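PDB 3FDH: SusD homolog from Bacteroides thetaiotaomicron VPI-5482, which probably acts as a SusD/RagB-family surface lipoprotein of the outer membrane that captures glycans for uptake through a partner transporter. Local coordinates for residues D27-T32 against E113-Y118; I91-C96 against V107-A112; Y61-E66 against G308-S313; E50-V55 against A259-S264; D152-I157 against P491-G496. One frame throughout, in Å; residues are numbered along the deposited sequence. Where two conformers were deposited one is given.

Contact 1 of 5, residues D27-T32 against E113-Y118; sequences DVITST and EVMAAY
The side chain of Met115, present as selenomethionine, lies over Val28, Ile29 and Thr32 and reaches across between two helices. These are helix 21-37 and helix 106-127, which run in roughly the same direction, 29° apart, within the alpha-helical, TPR-like core of a SusD-family protein. Their short segments are 10.5 Å apart at the axes, a wide separation that leaves room for this long side chain. Its stem is packed tightest: Val28 CG1 lies 3.5 Å from Met115 CB, and the two side chains run alongside one another, pointing opposite ways. A bend at chi2 (-76°) carries the selenium toward Thr32, where SE sits 4.0 Å from Thr32 OG1, close to Ile29 as well. Thr32 CG2 reaches Tyr118 CD1 at 3.7 Å, meeting the ring obliquely. Tyr118 OH bonds beyond the two helices, to the carbonyl oxygen of Leu332. With an alanine at Thr32, the ring of Tyr118 would probably lose its methyl neighbour, and Asn119, whose ND2 bonds to Thr32 OG1, would be left without that mate. Phe197 on helix 191-208 also packs against Met115. The threonine hydroxyl is turned back on its own helix: Thr32 OG1 donates to Val28 O at 2.7 Å, and Thr32 N reaches that same oxygen from the opposite face of the carbonyl plane.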
# COMPACT_ATOMS: atom_id res chain seq x y z
N ASP A 27 10.11 -11.43 13.01
CA ASP A 27 10.24 -11.84 11.61
C ASP A 27 8.98 -11.55 10.82
O ASP A 27 9.03 -11.13 9.67
CB ASP A 27 10.53 -13.34 11.50
CG ASP A 27 10.89 -13.75 10.10
OD1 ASP A 27 12.08 -13.60 9.71
OD2 ASP A 27 10.00 -14.27 9.41
N VAL A 28 7.84 -11.78 11.45
CA VAL A 28 6.53 -11.58 10.80
C VAL A 28 6.35 -10.10 10.47
O VAL A 28 5.92 -9.73 9.38
CB VAL A 28 5.36 -12.16 11.70
CG1 VAL A 28 3.99 -11.61 11.32
CG2 VAL A 28 5.38 -13.73 11.70
N ILE A 29 6.74 -9.24 11.39
CA ILE A 29 6.57 -7.81 11.17
C ILE A 29 7.50 -7.35 10.05
O ILE A 29 7.12 -6.59 9.13
CB ILE A 29 6.84 -7.02 12.45
CG1 ILE A 29 5.78 -7.37 13.51
CG2 ILE A 29 6.85 -5.51 12.20
CD1 ILE A 29 6.10 -6.77 14.89
N THR A 30 8.72 -7.85 10.12
CA THR A 30 9.75 -7.49 9.14
C THR A 30 9.32 -7.91 7.74
O THR A 30 9.36 -7.15 6.76
CB THR A 30 11.07 -8.16 9.47
OG1 THR A 30 11.56 -7.68 10.73
CG2 THR A 30 12.09 -7.84 8.39
N SER A 31 8.92 -9.16 7.66
CA SER A 31 8.50 -9.72 6.38
C SER A 31 7.23 -9.09 5.83
O SER A 31 7.12 -8.87 4.60
CB SER A 31 8.38 -11.25 6.44
OG SER A 31 7.29 -11.67 7.23
N THR A 32 6.30 -8.77 6.72
CA THR A 32 5.03 -8.15 6.31
C THR A 32 5.27 -6.76 5.70
O THR A 32 4.67 -6.39 4.69
CB THR A 32 3.97 -8.14 7.43
OG1 THR A 32 3.71 -9.50 7.80
CG2 THR A 32 2.69 -7.51 6.94
N GLU A 113 -2.21 -11.63 15.67
CA GLU A 113 -3.56 -11.73 15.09
C GLU A 113 -3.77 -10.60 14.09
O GLU A 113 -4.33 -10.79 13.01
CB GLU A 113 -4.64 -11.74 16.18
CG GLU A 113 -4.74 -13.12 16.84
CD GLU A 113 -5.47 -13.16 18.18
OE1 GLU A 113 -5.56 -12.12 18.85
OE2 GLU A 113 -5.89 -14.28 18.58
N VAL A 114 -3.23 -9.45 14.44
CA VAL A 114 -3.26 -8.30 13.54
C VAL A 114 -2.42 -8.59 12.27
O VAL A 114 -2.80 -8.29 11.14
CB VAL A 114 -2.78 -7.00 14.24
CG1 VAL A 114 -2.60 -5.82 13.20
CG2 VAL A 114 -3.75 -6.60 15.36
N MSE A 115 -1.27 -9.22 12.46
CA MSE A 115 -0.43 -9.50 11.28
C MSE A 115 -1.07 -10.57 10.45
O MSE A 115 -0.89 -10.60 9.23
CB MSE A 115 0.99 -9.93 11.65
CG MSE A 115 1.82 -8.88 12.35
SE MSE A 115 2.38 -7.61 11.04
CE MSE A 115 1.14 -6.20 11.28
N ALA A 116 -1.82 -11.45 11.10
CA ALA A 116 -2.48 -12.56 10.37
C ALA A 116 -3.56 -11.93 9.47
O ALA A 116 -3.72 -12.29 8.31
CB ALA A 116 -3.09 -13.57 11.32
N ALA A 117 -4.28 -10.99 10.05
CA ALA A 117 -5.36 -10.30 9.36
C ALA A 117 -4.79 -9.57 8.17
O ALA A 117 -5.35 -9.60 7.07
CB ALA A 117 -6.08 -9.31 10.30
N TYR A 118 -3.66 -8.94 8.41
CA TYR A 118 -3.04 -8.09 7.39
C TYR A 118 -2.63 -8.90 6.19
O TYR A 118 -2.85 -8.50 5.05
CB TYR A 118 -1.84 -7.32 7.97
CG TYR A 118 -1.44 -6.12 7.15
CD1 TYR A 118 -0.70 -6.26 5.99
CD2 TYR A 118 -1.79 -4.85 7.55
CE1 TYR A 118 -0.32 -5.16 5.23
CE2 TYR A 118 -1.42 -3.75 6.81
CZ TYR A 118 -0.67 -3.91 5.65
OH TYR A 118 -0.30 -2.79 4.91

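Contact 2 of 5, residues I91-C96 against V107-A112; sequences IIIDQC and VTRGMA
Ile92 and Ala112 make the tight half of this helical hairpin, in which helix 76-95 and helix 106-127 pack antiparallel at 154° after a short connection. Ile92 CG2 presses to 3.4 Å from Ala112 CB, closer than ordinary carbon contact, and the small alanine lets the segment axes come within 8.7 Å. Thr108 CG2 lies beside the same isoleucine methyl, while its hydroxyl bonds elsewhere, to Asp176. Ser21 and Ile24 of helix 21-37 also touch Ile92.

The other half is looser and wetter. Arg109 leaves its helix extended, CG anti to the backbone N (chi1 -168°), and runs along Cys96, whose CB is 3.7 Å from Arg109 CB. Its guanidinium ends beside the last turn of the other helix, with Cys96 C over one face near the rim. There Arg109 NE donates to Ile93 O at 2.9 Å, in the carbonyl plane and on a lone pair, and NH2 adds a weak bond to the same oxygen. A water links NH2, again weakly, to Asp94 OD1, so the two charges meet through solvent rather than directly. A cation thus sits at a helix C-terminus, where it would probably offset the partial negative charge of the terminal carbonyls.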
# COMPACT_ATOMS: atom_id res chain seq x y z
N ILE A 91 1.37 -19.69 13.92
CA ILE A 91 2.19 -20.49 14.86
C ILE A 91 2.24 -19.73 16.18
O ILE A 91 2.09 -20.31 17.26
CB ILE A 91 3.60 -20.80 14.31
CG1 ILE A 91 3.50 -21.86 13.20
CG2 ILE A 91 4.51 -21.29 15.41
CD1 ILE A 91 4.77 -22.02 12.36
N ILE A 92 2.40 -18.42 16.10
CA ILE A 92 2.45 -17.59 17.30
C ILE A 92 1.12 -17.72 18.05
O ILE A 92 1.06 -17.88 19.27
CB ILE A 92 2.65 -16.10 16.97
CG1 ILE A 92 4.05 -15.85 16.36
CG2 ILE A 92 2.44 -15.28 18.23
CD1 ILE A 92 4.30 -14.40 15.84
N ILE A 93 0.05 -17.67 17.27
CA ILE A 93 -1.30 -17.64 17.84
C ILE A 93 -1.52 -18.92 18.60
O ILE A 93 -2.07 -18.93 19.70
CB ILE A 93 -2.38 -17.41 16.78
CG1 ILE A 93 -2.20 -16.03 16.14
CG2 ILE A 93 -3.75 -17.61 17.42
CD1 ILE A 93 -3.10 -15.74 14.97
N ASP A 94 -1.05 -20.01 18.02
CA ASP A 94 -1.16 -21.32 18.66
C ASP A 94 -0.24 -21.42 19.87
O ASP A 94 -0.64 -21.88 20.93
CB ASP A 94 -0.87 -22.47 17.72
CG ASP A 94 -2.01 -22.73 16.74
OD1 ASP A 94 -3.10 -22.12 16.89
OD2 ASP A 94 -1.80 -23.56 15.83
N GLN A 95 0.99 -20.98 19.70
CA GLN A 95 1.96 -21.06 20.81
C GLN A 95 1.50 -20.23 22.00
O GLN A 95 1.81 -20.57 23.14
CB GLN A 95 3.36 -20.64 20.38
CG GLN A 95 4.03 -21.67 19.50
CD GLN A 95 5.47 -21.34 19.15
OE1 GLN A 95 6.06 -20.38 19.64
NE2 GLN A 95 6.03 -22.13 18.28
N CYS A 96 0.70 -19.20 21.73
CA CYS A 96 0.29 -18.25 22.77
C CYS A 96 -1.01 -18.65 23.43
O CYS A 96 -1.47 -18.01 24.38
CB CYS A 96 0.19 -16.84 22.24
SG CYS A 96 1.77 -16.13 21.94
N VAL A 107 -0.85 -10.38 24.66
CA VAL A 107 -0.57 -9.15 23.91
C VAL A 107 0.20 -9.48 22.63
O VAL A 107 -0.14 -9.02 21.55
CB VAL A 107 0.11 -8.07 24.77
CG1 VAL A 107 0.69 -6.98 23.86
CG2 VAL A 107 -0.93 -7.47 25.75
N THR A 108 1.19 -10.35 22.76
CA THR A 108 1.98 -10.82 21.62
C THR A 108 1.05 -11.55 20.67
O THR A 108 1.15 -11.44 19.45
CB THR A 108 3.12 -11.78 22.09
OG1 THR A 108 4.09 -11.02 22.81
CG2 THR A 108 3.79 -12.42 20.91
N ARG A 109 0.09 -12.23 21.26
CA ARG A 109 -0.87 -13.01 20.50
C ARG A 109 -1.72 -12.10 19.63
O ARG A 109 -2.00 -12.38 18.47
CB ARG A 109 -1.77 -13.84 21.43
CG ARG A 109 -2.58 -14.88 20.69
CD ARG A 109 -3.50 -15.64 21.61
NE ARG A 109 -3.79 -16.95 21.05
CZ ARG A 109 -4.71 -17.79 21.52
NH1 ARG A 109 -5.45 -17.46 22.55
NH2 ARG A 109 -4.88 -18.96 20.94
N GLY A 110 -2.11 -10.99 20.24
CA GLY A 110 -2.93 -10.00 19.58
C GLY A 110 -2.18 -9.36 18.44
O GLY A 110 -2.72 -9.11 17.36
N MSE A 111 -0.92 -9.08 18.68
CA MSE A 111 -0.11 -8.46 17.62
C MSE A 111 -0.06 -9.40 16.41
O MSE A 111 -0.15 -8.97 15.24
CB MSE A 111 1.31 -8.15 18.11
CG MSE A 111 1.36 -7.20 19.29
SE MSE A 111 3.13 -7.02 20.02
CE MSE A 111 2.75 -5.77 21.44
N ALA A 112 0.14 -10.67 16.71
CA ALA A 112 0.20 -11.73 15.69
C ALA A 112 -1.12 -11.86 14.95
O ALA A 112 -1.15 -12.13 13.75
CB ALA A 112 0.61 -13.08 16.31
O HOH W 1 -4.68 -21.17 18.72

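Contact 3 of 5, residues Y61-E66 against G308-S313; sequences YAEVRE and GSPDQS
Glu63 sends its carboxylate across to the backbone of the 308-313 loop. Its CG stands anti to the backbone N (chi1 -172°), and a bend at chi2 (66°) swings the acid over to Gly308, where Glu63 OE2 accepts from Gly308 N at 2.7 Å with its anti lone pair. The bend also lays Glu63 CG 3.9 Å from Pro310 CD. Val64 CG1, beside its own backbone N, approaches Gly308 O at 3.6 Å, while Gly308 CA makes a CA-H...O contact with Glu63 O.

Farther along, the extended side chain of Gln312 meets the hydroxyl end of Tyr61, amide and ring planes perpendicular. The bond from Gln312 NE2 to Tyr61 OH, at 3.4 Å, is weak; the firmer partner of this amide is Asn57 N, on OE1. Helix 57-63 closes in a Schellman motif at Arg65, whose side chain folds back so that NH1 donates to Ala62 O at 2.8 Å.

Replacing Glu63 by an alanine would probably leave Gly308 N without its acceptor and open a gap beside Pro310. The other oxygen, OE1, takes Ser47 OG and Gly54 N, so this buried carboxylate meets three donors, which are likely to stabilise its negative charge.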
# COMPACT_ATOMS: atom_id res chain seq x y z
N TYR A 61 7.98 -4.99 -18.95
CA TYR A 61 6.98 -5.92 -19.57
C TYR A 61 5.62 -5.83 -18.88
O TYR A 61 4.55 -6.05 -19.48
CB TYR A 61 7.53 -7.35 -19.71
CG TYR A 61 8.66 -7.34 -20.75
CD1 TYR A 61 8.38 -7.11 -22.09
CD2 TYR A 61 9.98 -7.47 -20.37
CE1 TYR A 61 9.40 -7.02 -23.04
CE2 TYR A 61 11.01 -7.38 -21.31
CZ TYR A 61 10.71 -7.15 -22.64
OH TYR A 61 11.75 -7.08 -23.55
N ALA A 62 5.66 -5.46 -17.62
CA ALA A 62 4.43 -5.20 -16.85
C ALA A 62 3.82 -3.90 -17.37
O ALA A 62 2.62 -3.78 -17.62
CB ALA A 62 4.71 -5.11 -15.33
N GLU A 63 4.67 -2.90 -17.56
CA GLU A 63 4.22 -1.61 -18.04
C GLU A 63 3.51 -1.66 -19.40
O GLU A 63 2.50 -0.98 -19.62
CB GLU A 63 5.44 -0.67 -18.11
CG GLU A 63 5.07 0.82 -18.43
CD GLU A 63 4.26 1.51 -17.33
OE1 GLU A 63 4.57 1.31 -16.12
OE2 GLU A 63 3.37 2.31 -17.69
N VAL A 64 4.04 -2.46 -20.31
CA VAL A 64 3.53 -2.53 -21.67
C VAL A 64 2.54 -3.65 -21.78
O VAL A 64 2.01 -3.97 -22.81
CB VAL A 64 4.64 -2.62 -22.74
CG1 VAL A 64 5.47 -1.32 -22.72
CG2 VAL A 64 5.49 -3.94 -22.61
N ARG A 65 2.33 -4.28 -20.65
CA ARG A 65 1.38 -5.40 -20.51
C ARG A 65 1.65 -6.54 -21.43
O ARG A 65 0.73 -7.06 -22.07
CB ARG A 65 -0.05 -4.92 -20.75
CG ARG A 65 -0.49 -3.78 -19.90
CD ARG A 65 -0.51 -4.07 -18.42
NE ARG A 65 -1.23 -2.96 -17.82
CZ ARG A 65 -0.69 -1.94 -17.18
NH1 ARG A 65 0.61 -1.90 -16.88
NH2 ARG A 65 -1.48 -0.97 -16.78
N GLU A 66 2.92 -6.94 -21.53
CA GLU A 66 3.28 -8.10 -22.34
C GLU A 66 3.64 -9.30 -21.47
O GLU A 66 4.75 -9.42 -20.96
CB GLU A 66 4.37 -7.71 -23.36
CG GLU A 66 3.90 -6.49 -24.22
CD GLU A 66 4.94 -5.88 -25.18
OE1 GLU A 66 6.10 -6.35 -25.25
OE2 GLU A 66 4.57 -4.89 -25.88
N GLY A 308 2.78 3.35 -20.14
CA GLY A 308 2.42 2.30 -21.08
C GLY A 308 3.22 2.17 -22.36
O GLY A 308 2.97 1.25 -23.14
N SER A 309 4.17 3.07 -22.60
CA SER A 309 4.93 3.05 -23.85
C SER A 309 6.38 3.58 -23.77
O SER A 309 6.88 4.15 -24.74
CB SER A 309 4.15 3.82 -24.94
OG SER A 309 4.17 5.22 -24.69
N PRO A 310 7.09 3.39 -22.64
CA PRO A 310 8.47 3.84 -22.70
C PRO A 310 9.38 2.97 -23.55
O PRO A 310 9.09 1.83 -23.88
CB PRO A 310 8.96 3.65 -21.27
CG PRO A 310 8.24 2.42 -20.84
CD PRO A 310 6.85 2.56 -21.46
N ASP A 311 10.50 3.55 -23.91
CA ASP A 311 11.60 2.80 -24.48
C ASP A 311 12.24 2.09 -23.27
O ASP A 311 12.25 2.64 -22.16
CB ASP A 311 12.63 3.72 -25.12
CG ASP A 311 12.13 4.38 -26.38
OD1 ASP A 311 11.24 3.79 -27.06
OD2 ASP A 311 12.67 5.46 -26.71
N GLN A 312 12.73 0.88 -23.48
CA GLN A 312 13.30 0.12 -22.38
C GLN A 312 14.73 0.60 -22.11
O GLN A 312 15.61 0.56 -22.97
CB GLN A 312 13.22 -1.36 -22.72
CG GLN A 312 13.51 -2.21 -21.52
CD GLN A 312 13.41 -3.68 -21.83
OE1 GLN A 312 13.59 -4.51 -20.94
NE2 GLN A 312 13.14 -4.01 -23.10
N SER A 313 14.95 1.10 -20.90
CA SER A 313 16.22 1.70 -20.55
C SER A 313 16.26 2.06 -19.07
O SER A 313 15.25 2.50 -18.50
CB SER A 313 16.39 2.98 -21.38
OG SER A 313 17.55 3.73 -21.01

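Contact 4 of 5, residues E50-V55 against A259-S264; sequences EYEVGV and AGFGAS
Val53 and Gly262 form the hydrogen-bonded pair at the middle of a small two-stranded antiparallel sheet joining strand 52-54 to strand 261-263. Val53 N donates to Gly262 O at 2.9 Å and Gly262 N returns a bond to Val53 O at 2.8 Å. Beyond the non-hydrogen-bonded pair Gly54-Phe261, the ladder continues with Val55 N to Gly260 O.

Glu52 lies across the Phe261 ring. Its CG stands 4.1 Å from the ring centroid, only 11° off the normal, in a CH-pi contact, while Val53 O lies at the ring edge. The acid end of Glu52 goes on to Ser320 and Trp425 through OE2. Next to Val53, Gly262 leaves room for Val55 CG1, which lies 3.8 Å from Gly262 N; any CB there would collide with that methyl.

At the far end Ser264 OG, anti to its backbone nitrogen (chi1 176°), donates to Glu50 O at 2.7 Å. A water joins Tyr51 O to Ser264 N. Because the same serine oxygen also accepts from Leu267 N as N-cap of helix 265-274, one hydroxyl ties the start of that helix to the C-terminal end of helix 40-48.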
# COMPACT_ATOMS: atom_id res chain seq x y z
N GLU A 50 -0.03 3.92 -12.05
CA GLU A 50 0.74 5.01 -12.65
C GLU A 50 1.39 6.02 -11.75
O GLU A 50 1.54 7.20 -12.10
CB GLU A 50 -0.08 5.66 -13.77
CG GLU A 50 -0.47 4.68 -14.90
CD GLU A 50 -1.19 5.30 -16.06
OE1 GLU A 50 -1.33 6.53 -16.14
OE2 GLU A 50 -1.67 4.52 -16.92
N TYR A 51 1.83 5.53 -10.60
CA TYR A 51 2.69 6.35 -9.69
C TYR A 51 4.12 6.43 -10.25
O TYR A 51 4.91 7.38 -10.01
CB TYR A 51 2.78 5.67 -8.35
CG TYR A 51 1.65 5.94 -7.39
CD1 TYR A 51 0.86 7.10 -7.51
CD2 TYR A 51 1.43 5.09 -6.29
CE1 TYR A 51 -0.14 7.38 -6.57
CE2 TYR A 51 0.44 5.36 -5.37
CZ TYR A 51 -0.32 6.51 -5.48
OH TYR A 51 -1.30 6.74 -4.53
N GLU A 52 4.43 5.37 -10.98
CA GLU A 52 5.72 5.14 -11.65
C GLU A 52 5.52 4.43 -12.93
O GLU A 52 4.48 3.79 -13.15
CB GLU A 52 6.71 4.35 -10.76
CG GLU A 52 6.95 4.91 -9.35
CD GLU A 52 7.67 6.23 -9.24
OE1 GLU A 52 8.30 6.68 -10.23
OE2 GLU A 52 7.64 6.81 -8.12
N VAL A 53 6.58 4.48 -13.73
CA VAL A 53 6.62 3.77 -15.01
C VAL A 53 7.69 2.71 -14.98
O VAL A 53 8.83 2.94 -14.59
CB VAL A 53 6.85 4.74 -16.21
CG1 VAL A 53 6.80 4.00 -17.53
CG2 VAL A 53 5.79 5.86 -16.20
N GLY A 54 7.30 1.49 -15.33
CA GLY A 54 8.29 0.41 -15.44
C GLY A 54 9.05 0.62 -16.74
O GLY A 54 8.45 0.64 -17.81
N VAL A 55 10.37 0.75 -16.63
CA VAL A 55 11.22 1.14 -17.78
C VAL A 55 12.27 0.08 -18.18
O VAL A 55 12.89 0.16 -19.23
CB VAL A 55 11.90 2.55 -17.54
CG1 VAL A 55 10.83 3.71 -17.50
CG2 VAL A 55 12.81 2.55 -16.27
N ALA A 259 16.97 -0.40 -11.04
CA ALA A 259 16.88 0.90 -11.71
C ALA A 259 15.70 0.86 -12.68
O ALA A 259 15.75 1.39 -13.78
CB ALA A 259 18.19 1.21 -12.46
N GLY A 260 14.59 0.29 -12.23
CA GLY A 260 13.48 -0.03 -13.12
C GLY A 260 12.27 0.84 -13.23
O GLY A 260 11.31 0.49 -13.90
N PHE A 261 12.33 1.97 -12.56
CA PHE A 261 11.27 2.99 -12.58
C PHE A 261 11.72 4.29 -13.25
O PHE A 261 12.86 4.70 -13.17
CB PHE A 261 10.86 3.43 -11.17
CG PHE A 261 10.09 2.41 -10.37
CD1 PHE A 261 9.04 1.71 -10.91
CD2 PHE A 261 10.37 2.26 -9.03
CE1 PHE A 261 8.33 0.84 -10.12
CE2 PHE A 261 9.65 1.41 -8.25
CZ PHE A 261 8.64 0.70 -8.78
N GLY A 262 10.75 4.89 -13.91
CA GLY A 262 10.83 6.19 -14.55
C GLY A 262 9.67 7.07 -14.09
O GLY A 262 8.62 6.59 -13.69
N ALA A 263 9.92 8.36 -14.06
CA ALA A 263 8.92 9.34 -13.61
C ALA A 263 7.65 9.21 -14.46
O ALA A 263 7.71 9.19 -15.69
CB ALA A 263 9.50 10.74 -13.73
N SER A 264 6.50 9.16 -13.78
CA SER A 264 5.20 9.05 -14.42
C SER A 264 4.67 10.34 -15.02
O SER A 264 4.48 11.33 -14.30
CB SER A 264 4.16 8.54 -13.41
OG SER A 264 2.87 8.51 -13.99
O HOH W 2 6.76 8.98 -10.92

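Contact 5 of 5, residues D152-I157 against P491-G496; sequences DTQQEI and PVWWAG
Gln154 points its amide at the 491-496 loop: an extended chain (chi1 -165°) carries CD up to the short 3-10 turn, and chi3 of 48° directs OE1 at Trp494 N. Trp494 N donates to Gln154 OE1 at 2.9 Å, in the carbonyl plane, and the same oxygen lies at the edge of the Trp493 ring, 3.5 Å from Trp493 CE3. The amide plane is nearly parallel to that of the Trp494 indole (10°). Its NE2 comes within 3.1 Å of Trp494 NE1, but both are donors and each bonds elsewhere: Gln154 NE2 to Ala124 O, Trp494 NE1 to Asp125 OD1.

Gln155, similarly extended, runs across one face of Trp493. Gln155 CB stands 3.7 Å from the centroid of the six-membered ring, a CH-pi contact, and its amide follows over the rim with Gln155 CD 3.6 Å from Trp493 CZ2. Arg212 makes a cation-pi contact with the same indole. Thr153 and Glu156 form a capping box at the start of helix 154-171.

Every polar group at the inner amide therefore has a mate, with Gln154 bridging the end of helix 106-127 and the C-terminal loop; the donors kept side by side are probably tolerated because separate acceptors draw each away.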
# COMPACT_ATOMS: atom_id res chain seq x y z
N ASP A 152 -10.74 -20.74 -0.50
CA ASP A 152 -11.79 -20.03 0.24
C ASP A 152 -12.23 -18.92 -0.68
O ASP A 152 -11.43 -18.42 -1.50
CB ASP A 152 -11.24 -19.32 1.50
CG ASP A 152 -10.89 -20.27 2.63
OD1 ASP A 152 -11.05 -21.50 2.49
OD2 ASP A 152 -10.43 -19.74 3.67
N THR A 153 -13.48 -18.51 -0.55
CA THR A 153 -13.96 -17.37 -1.32
C THR A 153 -13.36 -16.16 -0.66
O THR A 153 -12.99 -16.20 0.51
CB THR A 153 -15.48 -17.20 -1.29
OG1 THR A 153 -15.91 -16.92 0.06
CG2 THR A 153 -16.17 -18.44 -1.87
N GLN A 154 -13.27 -15.09 -1.43
CA GLN A 154 -12.70 -13.85 -0.91
C GLN A 154 -13.54 -13.38 0.26
O GLN A 154 -13.03 -12.80 1.24
CB GLN A 154 -12.66 -12.76 -1.99
CG GLN A 154 -11.76 -11.60 -1.64
CD GLN A 154 -12.04 -10.41 -2.45
OE1 GLN A 154 -13.20 -10.00 -2.60
NE2 GLN A 154 -10.97 -9.77 -2.97
N GLN A 155 -14.83 -13.65 0.18
CA GLN A 155 -15.74 -13.25 1.25
C GLN A 155 -15.40 -14.03 2.53
O GLN A 155 -15.35 -13.47 3.61
CB GLN A 155 -17.20 -13.41 0.86
CG GLN A 155 -18.17 -12.92 1.93
CD GLN A 155 -19.64 -13.18 1.54
OE1 GLN A 155 -19.93 -13.96 0.61
NE2 GLN A 155 -20.56 -12.55 2.25
N GLU A 156 -15.12 -15.32 2.37
CA GLU A 156 -14.74 -16.16 3.50
C GLU A 156 -13.44 -15.68 4.12
O GLU A 156 -13.27 -15.73 5.32
CB GLU A 156 -14.62 -17.62 3.09
CG GLU A 156 -15.96 -18.26 2.91
CD GLU A 156 -15.92 -19.61 2.26
OE1 GLU A 156 -14.94 -19.96 1.57
OE2 GLU A 156 -16.93 -20.32 2.41
N ILE A 157 -12.54 -15.19 3.28
CA ILE A 157 -11.24 -14.73 3.77
C ILE A 157 -11.49 -13.48 4.60
O ILE A 157 -10.95 -13.32 5.70
CB ILE A 157 -10.20 -14.50 2.63
CG1 ILE A 157 -9.89 -15.81 1.89
CG2 ILE A 157 -8.88 -13.88 3.25
CD1 ILE A 157 -9.01 -15.64 0.64
N PRO A 491 -13.02 -9.57 -12.18
CA PRO A 491 -12.73 -8.73 -11.01
C PRO A 491 -12.76 -9.56 -9.73
O PRO A 491 -13.36 -10.62 -9.69
CB PRO A 491 -13.90 -7.76 -10.96
CG PRO A 491 -14.56 -7.84 -12.25
CD PRO A 491 -14.24 -9.15 -12.88
N VAL A 492 -12.16 -9.07 -8.67
CA VAL A 492 -12.26 -9.76 -7.36
C VAL A 492 -13.68 -9.54 -6.82
O VAL A 492 -14.43 -8.68 -7.30
CB VAL A 492 -11.14 -9.31 -6.36
CG1 VAL A 492 -9.79 -9.59 -7.04
CG2 VAL A 492 -11.25 -7.82 -5.93
N TRP A 493 -14.07 -10.32 -5.82
CA TRP A 493 -15.44 -10.23 -5.30
C TRP A 493 -15.88 -8.86 -4.78
O TRP A 493 -16.95 -8.38 -5.12
CB TRP A 493 -15.67 -11.31 -4.27
CG TRP A 493 -17.00 -11.27 -3.62
CD1 TRP A 493 -18.17 -11.80 -4.10
CD2 TRP A 493 -17.29 -10.74 -2.33
NE1 TRP A 493 -19.17 -11.61 -3.18
CE2 TRP A 493 -18.65 -10.96 -2.08
CE3 TRP A 493 -16.52 -10.09 -1.35
CZ2 TRP A 493 -19.28 -10.55 -0.91
CZ3 TRP A 493 -17.15 -9.67 -0.17
CH2 TRP A 493 -18.52 -9.91 0.03
N TRP A 494 -15.04 -8.21 -4.01
CA TRP A 494 -15.43 -6.91 -3.47
C TRP A 494 -15.56 -5.86 -4.55
O TRP A 494 -16.12 -4.78 -4.31
CB TRP A 494 -14.58 -6.43 -2.28
CG TRP A 494 -13.06 -6.40 -2.38
CD1 TRP A 494 -12.20 -7.16 -1.65
CD2 TRP A 494 -12.23 -5.55 -3.20
NE1 TRP A 494 -10.90 -6.84 -1.94
CE2 TRP A 494 -10.88 -5.87 -2.89
CE3 TRP A 494 -12.49 -4.56 -4.14
CZ2 TRP A 494 -9.79 -5.23 -3.50
CZ3 TRP A 494 -11.38 -3.91 -4.76
CH2 TRP A 494 -10.06 -4.27 -4.44
N ALA A 495 -15.12 -6.23 -5.74
CA ALA A 495 -15.17 -5.31 -6.90
C ALA A 495 -16.31 -5.69 -7.82
O ALA A 495 -16.43 -5.16 -8.92
CB ALA A 495 -13.83 -5.29 -7.67
N GLY A 496 -17.14 -6.62 -7.37
CA GLY A 496 -18.29 -7.05 -8.15
C GLY A 496 -18.05 -8.35 -8.87
O GLY A 496 -18.90 -8.81 -9.65

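Contacts 1 and 2 share helix 106-127, their centres 11 Å apart, and meet where Ile93 CD1 packs 3.6 Å from Glu113 CG. Contacts 3 and 4 form a second cluster on the opposite side of the chain's centre, their own centres 10 Å apart, stitched together by a probable hydrogen bond from Ser313 N to Val55 O at 2.8 Å and by Glu63, which serves both. The two clusters are well separated: contact 1 lies about 33 Å from contact 3, centre to centre. Contact 5 ties the C-terminal loop to the start of helix 154-171; its nearest atoms are about 7 Å from those of contact 1 and about 14 Å from those of contact 4.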